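Local coordinates for protein shikimate dehydrogenase (NADP(+)) (Peptoclostridium difficile, PDB 5DZS) that probably catalyses the reversible NADPH-linked reduction of 3-dehydroshikimate to shikimate, a step of chorismate biosynthesis on the way to the aromatic amino acids, at residues K40-I43 with S44-D47; G104-S107 with M108-A112; L134-F137 with I138-I142. All coordinates share one frame; numbering follows the deposited sequence.

Interaction 1 of 3, residues K40-I43 with S44-D47; sequences KEDI and SKLD
D42 and K45 meet in the turn that leads from strand 31-37 into helix 46-53 of the substrate-binding domain. K45 NZ bonds to D42 OD1 at 2.8 Å in a salt bridge, reaching the oxygen from above the carboxylate plane, 50° out of it. K45 can do this because its chain runs extended from CG to NZ, back over its own turn, so that CG lies 3.6 Å from D42 O before the amine arrives. The backbone of the same turn closes two successive i to i+3 bonds. K45 N donates to D42 O at 2.9 Å. L46 N donates to I43 O at 3.1 Å. On the buried side the aliphatic ends of I43 and L46 come together, I43 CD1 to L46 CD2 at 4.3 Å, and both side chains lie against V7 of strand 2-8, which seats the turn on the sheet. One water bridges K40 O and S44 N. A second gives a hydrogen to I43 O, accepts from D47 N, and gives its other hydrogen to D47 OD1, 2.9 Å away.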
loop_
_atom_site.group_PDB
_atom_site.type_symbol
_atom_site.label_atom_id
_atom_site.label_comp_id
_atom_site.label_asym_id
_atom_site.label_seq_id
_atom_site.Cartn_x
_atom_site.Cartn_y
_atom_site.Cartn_z
ATOM N N LYS B 40 3.433 -25.747 16.031
ATOM C CA LYS B 40 2.203 -25.187 16.569
ATOM C C LYS B 40 2.343 -24.679 18.012
ATOM O O LYS B 40 1.720 -23.683 18.381
ATOM C CB LYS B 40 1.101 -26.244 16.546
ATOM C CG LYS B 40 0.611 -26.607 15.165
ATOM C CD LYS B 40 -0.536 -27.614 15.283
ATOM C CE LYS B 40 -1.330 -27.723 13.991
ATOM N NZ LYS B 40 -0.514 -28.194 12.842
ATOM N N GLU B 41 3.179 -25.354 18.802
ATOM C CA GLU B 41 3.386 -24.980 20.199
ATOM C C GLU B 41 4.263 -23.736 20.391
ATOM O O GLU B 41 4.350 -23.191 21.499
ATOM C CB GLU B 41 3.949 -26.161 21.009
ATOM C CG GLU B 41 5.203 -26.835 20.456
ATOM C CD GLU B 41 4.935 -27.987 19.477
ATOM O OE1 GLU B 41 3.875 -28.038 18.812
ATOM O OE2 GLU B 41 5.820 -28.872 19.383
ATOM N N ASP B 42 4.928 -23.315 19.316
ATOM C CA ASP B 42 5.787 -22.134 19.335
ATOM C C ASP B 42 5.266 -20.907 18.612
ATOM O O ASP B 42 5.904 -19.848 18.644
ATOM C CB ASP B 42 7.151 -22.490 18.715
ATOM C CG ASP B 42 8.023 -23.332 19.618
ATOM O OD1 ASP B 42 7.727 -23.478 20.835
ATOM O OD2 ASP B 42 9.053 -23.863 19.117
ATOM N N ILE B 43 4.130 -21.007 17.929
ATOM C CA ILE B 43 3.686 -19.864 17.131
ATOM C C ILE B 43 3.407 -18.594 17.959
ATOM O O ILE B 43 3.584 -17.461 17.434
ATOM C CB ILE B 43 2.518 -20.262 16.187
ATOM C CG1 ILE B 43 2.323 -19.244 15.045
ATOM C CG2 ILE B 43 1.247 -20.483 16.969
ATOM C CD1 ILE B 43 3.421 -19.249 14.002
ATOM N N SER B 44 3.046 -18.742 19.231
ATOM C CA SER B 44 2.823 -17.580 20.083
ATOM C C SER B 44 4.102 -16.793 20.345
ATOM O O SER B 44 4.040 -15.652 20.793
ATOM C CB SER B 44 2.243 -18.008 21.434
ATOM O OG SER B 44 3.198 -18.748 22.166
ATOM N N LYS B 45 5.260 -17.377 20.014
ATOM C CA LYS B 45 6.540 -16.702 20.238
ATOM C C LYS B 45 7.015 -15.904 19.015
ATOM O O LYS B 45 7.965 -15.114 19.114
ATOM C CB LYS B 45 7.629 -17.736 20.594
ATOM C CG LYS B 45 7.286 -18.667 21.754
ATOM C CD LYS B 45 8.259 -19.813 21.915
ATOM C CE LYS B 45 7.688 -20.847 22.879
ATOM N NZ LYS B 45 8.570 -22.032 23.025
ATOM N N LEU B 46 6.350 -16.058 17.879
ATOM C CA LEU B 46 6.814 -15.431 16.649
ATOM C C LEU B 46 6.857 -13.915 16.725
ATOM O O LEU B 46 7.833 -13.288 16.316
ATOM C CB LEU B 46 5.981 -15.851 15.418
ATOM C CG LEU B 46 6.277 -15.193 14.085
ATOM C CD1 LEU B 46 7.612 -15.714 13.556
ATOM C CD2 LEU B 46 5.209 -15.469 13.043
ATOM N N ASP B 47 5.787 -13.286 17.216
ATOM C CA ASP B 47 5.758 -11.833 17.174
ATOM C C ASP B 47 6.910 -11.188 17.955
ATOM O O ASP B 47 7.529 -10.232 17.485
ATOM C CB ASP B 47 4.366 -11.248 17.593
ATOM C CG ASP B 47 4.094 -11.333 19.054
ATOM O OD1 ASP B 47 3.680 -12.400 19.535
ATOM O OD2 ASP B 47 4.224 -10.287 19.724
HETATM O O HOH W 1 1.995 -21.208 20.490
HETATM O O HOH W 2 3.299 -14.644 17.673
#

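Interaction 2 of 3, residues G104-S107 with M108-A112; sequences GLDS and MFKMA
Helix 101-111, which begins at the predicted shikimate-binding residue D101, makes its last two turns here, and D106 and K110 form an i to i+4 salt bridge on its outer side. D106 OD2 receives K110 NZ, 2.7 Å away, on its syn lone pair, the side of the other carboxylate oxygen. The D106 carboxylate leans toward the next turn because CG is anti to the backbone N (chi1 177°), while the extended K110 chain runs past D106 O, with K110 CG 3.3 Å from that carbonyl oxygen. The alpha-helical bonds of the backbone are regular: M108 N to G104 O, F109 N to L105 O, K110 N to D106 O and M111 N to S107 O.

The buried side is apolar. L105 and M108 lie side by side and point the same way; in the conformer described here, one of two modelled, M108 bends at its thioether, chi3 66°, with CE 3.6 Å from L105 CD2. Both residues touch L209, a predicted NADP(+)-binding residue, and L105 also packs on A132 and A133 of helix 128-139 and on M235 of helix 233-248, so this face sits where the helices converge beside the probable NADP(+) site. F109 adds its ring to the same side, CE1 lying 4.3 Å from L105 CD2. The F109 ring meets L105 O at its edge and in its plane, with CD1 3.0 Å from that oxygen.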
loop_
_atom_site.group_PDB
_atom_site.type_symbol
_atom_site.label_atom_id
_atom_site.label_comp_id
_atom_site.label_asym_id
_atom_site.label_seq_id
_atom_site.Cartn_x
_atom_site.Cartn_y
_atom_site.Cartn_z
ATOM N N GLY B 104 -4.005 -12.130 -5.621
ATOM C CA GLY B 104 -3.339 -13.155 -6.415
ATOM C C GLY B 104 -4.326 -13.965 -7.236
ATOM O O GLY B 104 -4.014 -14.339 -8.379
ATOM N N LEU B 105 -5.496 -14.267 -6.662
ATOM C CA LEU B 105 -6.531 -15.009 -7.386
ATOM C C LEU B 105 -7.017 -14.173 -8.578
ATOM O O LEU B 105 -7.104 -14.671 -9.703
ATOM C CB LEU B 105 -7.718 -15.347 -6.478
ATOM C CG LEU B 105 -7.494 -16.395 -5.382
ATOM C CD1 LEU B 105 -8.515 -16.240 -4.263
ATOM C CD2 LEU B 105 -7.533 -17.795 -5.976
ATOM N N ASP B 106 -7.298 -12.894 -8.319
ATOM C CA ASP B 106 -7.774 -11.998 -9.366
ATOM C C ASP B 106 -6.776 -12.000 -10.520
ATOM O O ASP B 106 -7.141 -12.127 -11.681
ATOM C CB ASP B 106 -7.951 -10.585 -8.835
ATOM C CG ASP B 106 -8.381 -9.613 -9.906
ATOM O OD1 ASP B 106 -9.488 -9.773 -10.441
ATOM O OD2 ASP B 106 -7.618 -8.679 -10.202
ATOM N N SER B 107 -5.507 -11.858 -10.174
ATOM C CA SER B 107 -4.412 -11.861 -11.133
ATOM C C SER B 107 -4.363 -13.136 -11.997
ATOM O O SER B 107 -4.282 -13.060 -13.245
ATOM C CB SER B 107 -3.102 -11.718 -10.361
ATOM O OG SER B 107 -1.999 -11.683 -11.232
ATOM N N MET B 108 -4.418 -14.286 -11.318
ATOM C CA MET B 108 -4.391 -15.632 -11.927
ATOM C C MET B 108 -5.569 -15.857 -12.883
ATOM O O MET B 108 -5.408 -16.425 -13.963
ATOM C CB MET B 108 -4.425 -16.690 -10.809
ATOM C CG MET B 108 -4.582 -18.141 -11.267
ATOM S SD MET B 108 -4.796 -19.337 -9.908
ATOM C CE MET B 108 -6.381 -18.825 -9.253
ATOM N N PHE B 109 -6.754 -15.430 -12.462
ATOM C CA PHE B 109 -7.977 -15.574 -13.277
ATOM C C PHE B 109 -7.914 -14.718 -14.534
ATOM O O PHE B 109 -8.307 -15.166 -15.610
ATOM C CB PHE B 109 -9.237 -15.256 -12.473
ATOM C CG PHE B 109 -9.748 -16.416 -11.669
ATOM C CD1 PHE B 109 -9.187 -16.732 -10.449
ATOM C CD2 PHE B 109 -10.801 -17.185 -12.130
ATOM C CE1 PHE B 109 -9.662 -17.789 -9.698
ATOM C CE2 PHE B 109 -11.278 -18.259 -11.388
ATOM C CZ PHE B 109 -10.711 -18.553 -10.168
ATOM N N LYS B 110 -7.406 -13.497 -14.409
ATOM C CA LYS B 110 -7.258 -12.624 -15.571
ATOM C C LYS B 110 -6.245 -13.194 -16.544
ATOM O O LYS B 110 -6.466 -13.198 -17.744
ATOM C CB LYS B 110 -6.813 -11.221 -15.155
ATOM C CG LYS B 110 -7.881 -10.417 -14.446
ATOM C CD LYS B 110 -7.300 -9.130 -13.899
ATOM C CE LYS B 110 -8.366 -8.272 -13.243
ATOM N NZ LYS B 110 -7.750 -7.205 -12.414
ATOM N N MET B 111 -5.136 -13.692 -16.023
ATOM C CA MET B 111 -4.085 -14.239 -16.871
ATOM C C MET B 111 -4.596 -15.460 -17.643
ATOM O O MET B 111 -4.310 -15.612 -18.834
ATOM C CB MET B 111 -2.852 -14.567 -16.015
ATOM C CG MET B 111 -1.698 -15.240 -16.738
ATOM S SD MET B 111 -1.979 -16.992 -17.065
ATOM C CE MET B 111 -2.155 -17.655 -15.399
ATOM N N ALA B 112 -5.373 -16.304 -16.963
ATOM C CA ALA B 112 -5.926 -17.514 -17.560
ATOM C C ALA B 112 -7.209 -17.241 -18.367
ATOM O O ALA B 112 -7.797 -18.170 -18.920
ATOM C CB ALA B 112 -6.200 -18.538 -16.470
#

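Interaction 3 of 3, residues L134-F137 with I138-I142; sequences LTYF and IDSGI
S140 turns OG back along the helix, anti to its carbonyl carbon (chi1 -60°), while Y136 carries its ring alongside that hydroxyl with CG anti to the backbone N (chi1 171°), which places OG over one face of the ring. This is the C-terminal end of helix 128-139, the crossover helix of a beta-alpha-beta unit between strands 120-124 and 144-149, and it closes in a Schellman motif. S140 OG stands 3.4 Å above the Y136 ring plane, offset toward the rim, its nearest ring atom being CE1, and it gives its hydrogen to Y136 O at 3.0 Å. S140 N bonds to the same oxygen, so two donors from one residue hold that carbonyl where the helix ends. G141 then takes a positive phi of 80° and is the C-prime residue: I142 N returns to F137 O at 3.1 Å, and G141 N makes a weak bond to I138 O. The reversal also lays I142 against F137, I142 CG2 to F137 CB at 4.0 Å, and both side chains pack on the parallel sheet.

One turn earlier, L134 and I138 run side by side, L134 CD2 to I138 CG1 at 4.1 Å, and rest on L145 of strand 144-149. T135 and D139 also lie side by side, T135 packing on R81 and I82 of helix 77-82; D139 OD2 accepts from Y102 OH and forms a salt bridge with R81, and T135 OG1 is bonded to K131 O. The methyl CG2 of T135 lies 3.9 Å from D139 OD2.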
loop_
_atom_site.group_PDB
_atom_site.type_symbol
_atom_site.label_atom_id
_atom_site.label_comp_id
_atom_site.label_asym_id
_atom_site.label_seq_id
_atom_site.Cartn_x
_atom_site.Cartn_y
_atom_site.Cartn_z
ATOM N N LEU B 134 -13.658 -17.596 -1.870
ATOM C CA LEU B 134 -15.075 -17.340 -1.682
ATOM C C LEU B 134 -15.347 -15.845 -1.896
ATOM O O LEU B 134 -16.256 -15.477 -2.623
ATOM C CB LEU B 134 -15.517 -17.785 -0.278
ATOM C CG LEU B 134 -16.951 -17.473 0.175
ATOM C CD1 LEU B 134 -17.390 -18.454 1.262
ATOM C CD2 LEU B 134 -17.115 -16.022 0.638
ATOM N N THR B 135 -14.534 -15.006 -1.262
ATOM C CA THR B 135 -14.679 -13.550 -1.353
ATOM C C THR B 135 -14.546 -13.088 -2.813
ATOM O O THR B 135 -15.370 -12.304 -3.308
ATOM C CB THR B 135 -13.640 -12.843 -0.449
ATOM O OG1 THR B 135 -13.746 -13.340 0.895
ATOM C CG2 THR B 135 -13.849 -11.334 -0.433
ATOM N N TYR B 136 -13.521 -13.588 -3.497
ATOM C CA TYR B 136 -13.295 -13.241 -4.897
ATOM C C TYR B 136 -14.448 -13.683 -5.793
ATOM O O TYR B 136 -14.965 -12.883 -6.583
ATOM C CB TYR B 136 -11.978 -13.844 -5.399
ATOM C CG TYR B 136 -11.807 -13.699 -6.885
ATOM C CD1 TYR B 136 -11.421 -12.494 -7.439
ATOM C CD2 TYR B 136 -12.058 -14.763 -7.735
ATOM C CE1 TYR B 136 -11.276 -12.355 -8.806
ATOM C CE2 TYR B 136 -11.927 -14.638 -9.106
ATOM C CZ TYR B 136 -11.533 -13.436 -9.638
ATOM O OH TYR B 136 -11.407 -13.322 -11.015
ATOM N N PHE B 137 -14.843 -14.953 -5.690
ATOM C CA PHE B 137 -15.941 -15.468 -6.519
ATOM C C PHE B 137 -17.253 -14.670 -6.342
ATOM O O PHE B 137 -17.923 -14.351 -7.325
ATOM C CB PHE B 137 -16.222 -16.959 -6.243
ATOM C CG PHE B 137 -15.231 -17.927 -6.858
ATOM C CD1 PHE B 137 -14.856 -17.841 -8.190
ATOM C CD2 PHE B 137 -14.778 -19.017 -6.127
ATOM C CE1 PHE B 137 -13.984 -18.772 -8.749
ATOM C CE2 PHE B 137 -13.914 -19.952 -6.678
ATOM C CZ PHE B 137 -13.512 -19.832 -7.984
ATOM N N ILE B 138 -17.618 -14.369 -5.097
ATOM C CA ILE B 138 -18.852 -13.622 -4.800
ATOM C C ILE B 138 -18.809 -12.206 -5.367
ATOM O O ILE B 138 -19.798 -11.721 -5.919
ATOM C CB ILE B 138 -19.116 -13.516 -3.280
ATOM C CG1 ILE B 138 -19.304 -14.905 -2.647
ATOM C CG2 ILE B 138 -20.339 -12.647 -3.008
ATOM C CD1 ILE B 138 -20.581 -15.619 -3.032
ATOM N N ASP B 139 -17.674 -11.538 -5.205
ATOM C CA ASP B 139 -17.512 -10.190 -5.736
ATOM C C ASP B 139 -17.556 -10.185 -7.259
ATOM O O ASP B 139 -17.979 -9.201 -7.866
ATOM C CB ASP B 139 -16.183 -9.586 -5.286
ATOM C CG ASP B 139 -16.143 -9.267 -3.802
ATOM O OD1 ASP B 139 -17.194 -9.309 -3.113
ATOM O OD2 ASP B 139 -15.041 -8.949 -3.320
ATOM N N SER B 140 -17.118 -11.282 -7.875
ATOM C CA SER B 140 -17.061 -11.374 -9.338
ATOM C C SER B 140 -18.355 -11.850 -10.001
ATOM O O SER B 140 -18.366 -12.119 -11.200
ATOM C CB SER B 140 -15.902 -12.273 -9.764
ATOM O OG SER B 140 -14.667 -11.758 -9.308
ATOM N N GLY B 141 -19.432 -11.966 -9.232
ATOM C CA GLY B 141 -20.738 -12.335 -9.802
ATOM C C GLY B 141 -20.961 -13.810 -10.083
ATOM O O GLY B 141 -21.647 -14.168 -11.045
ATOM N N ILE B 142 -20.373 -14.668 -9.251
ATOM C CA ILE B 142 -20.574 -16.100 -9.373
ATOM C C ILE B 142 -22.068 -16.345 -9.141
ATOM O O ILE B 142 -22.678 -15.719 -8.266
ATOM C CB ILE B 142 -19.711 -16.875 -8.332
ATOM C CG1 ILE B 142 -19.686 -18.380 -8.615
ATOM C CG2 ILE B 142 -20.183 -16.597 -6.909
ATOM C CD1 ILE B 142 -18.810 -18.770 -9.782
#

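How the interactions relate
From the N terminus, the contacts follow in series: interaction 1 closes before interaction 2 opens, and interaction 2 before interaction 3, so none nests or crosses. Each is local: interaction 1 closes a tight turn, and interactions 2 and 3 each span about two turns at the end of a helix. Interaction 1 winds the entry to helix 46-53 against the mixed sheet and stands apart, its centre about 33 Å from the centre of each of the others. Interactions 2 and 3 touch: F109 CB lies 3.3 Å from Y136 OH, and F109 CZ 3.6 Å from F137 CE1. The rings of F109 and Y136 meet at about 40°, joining helix 101-111 to the crossover helix of the parallel sheet.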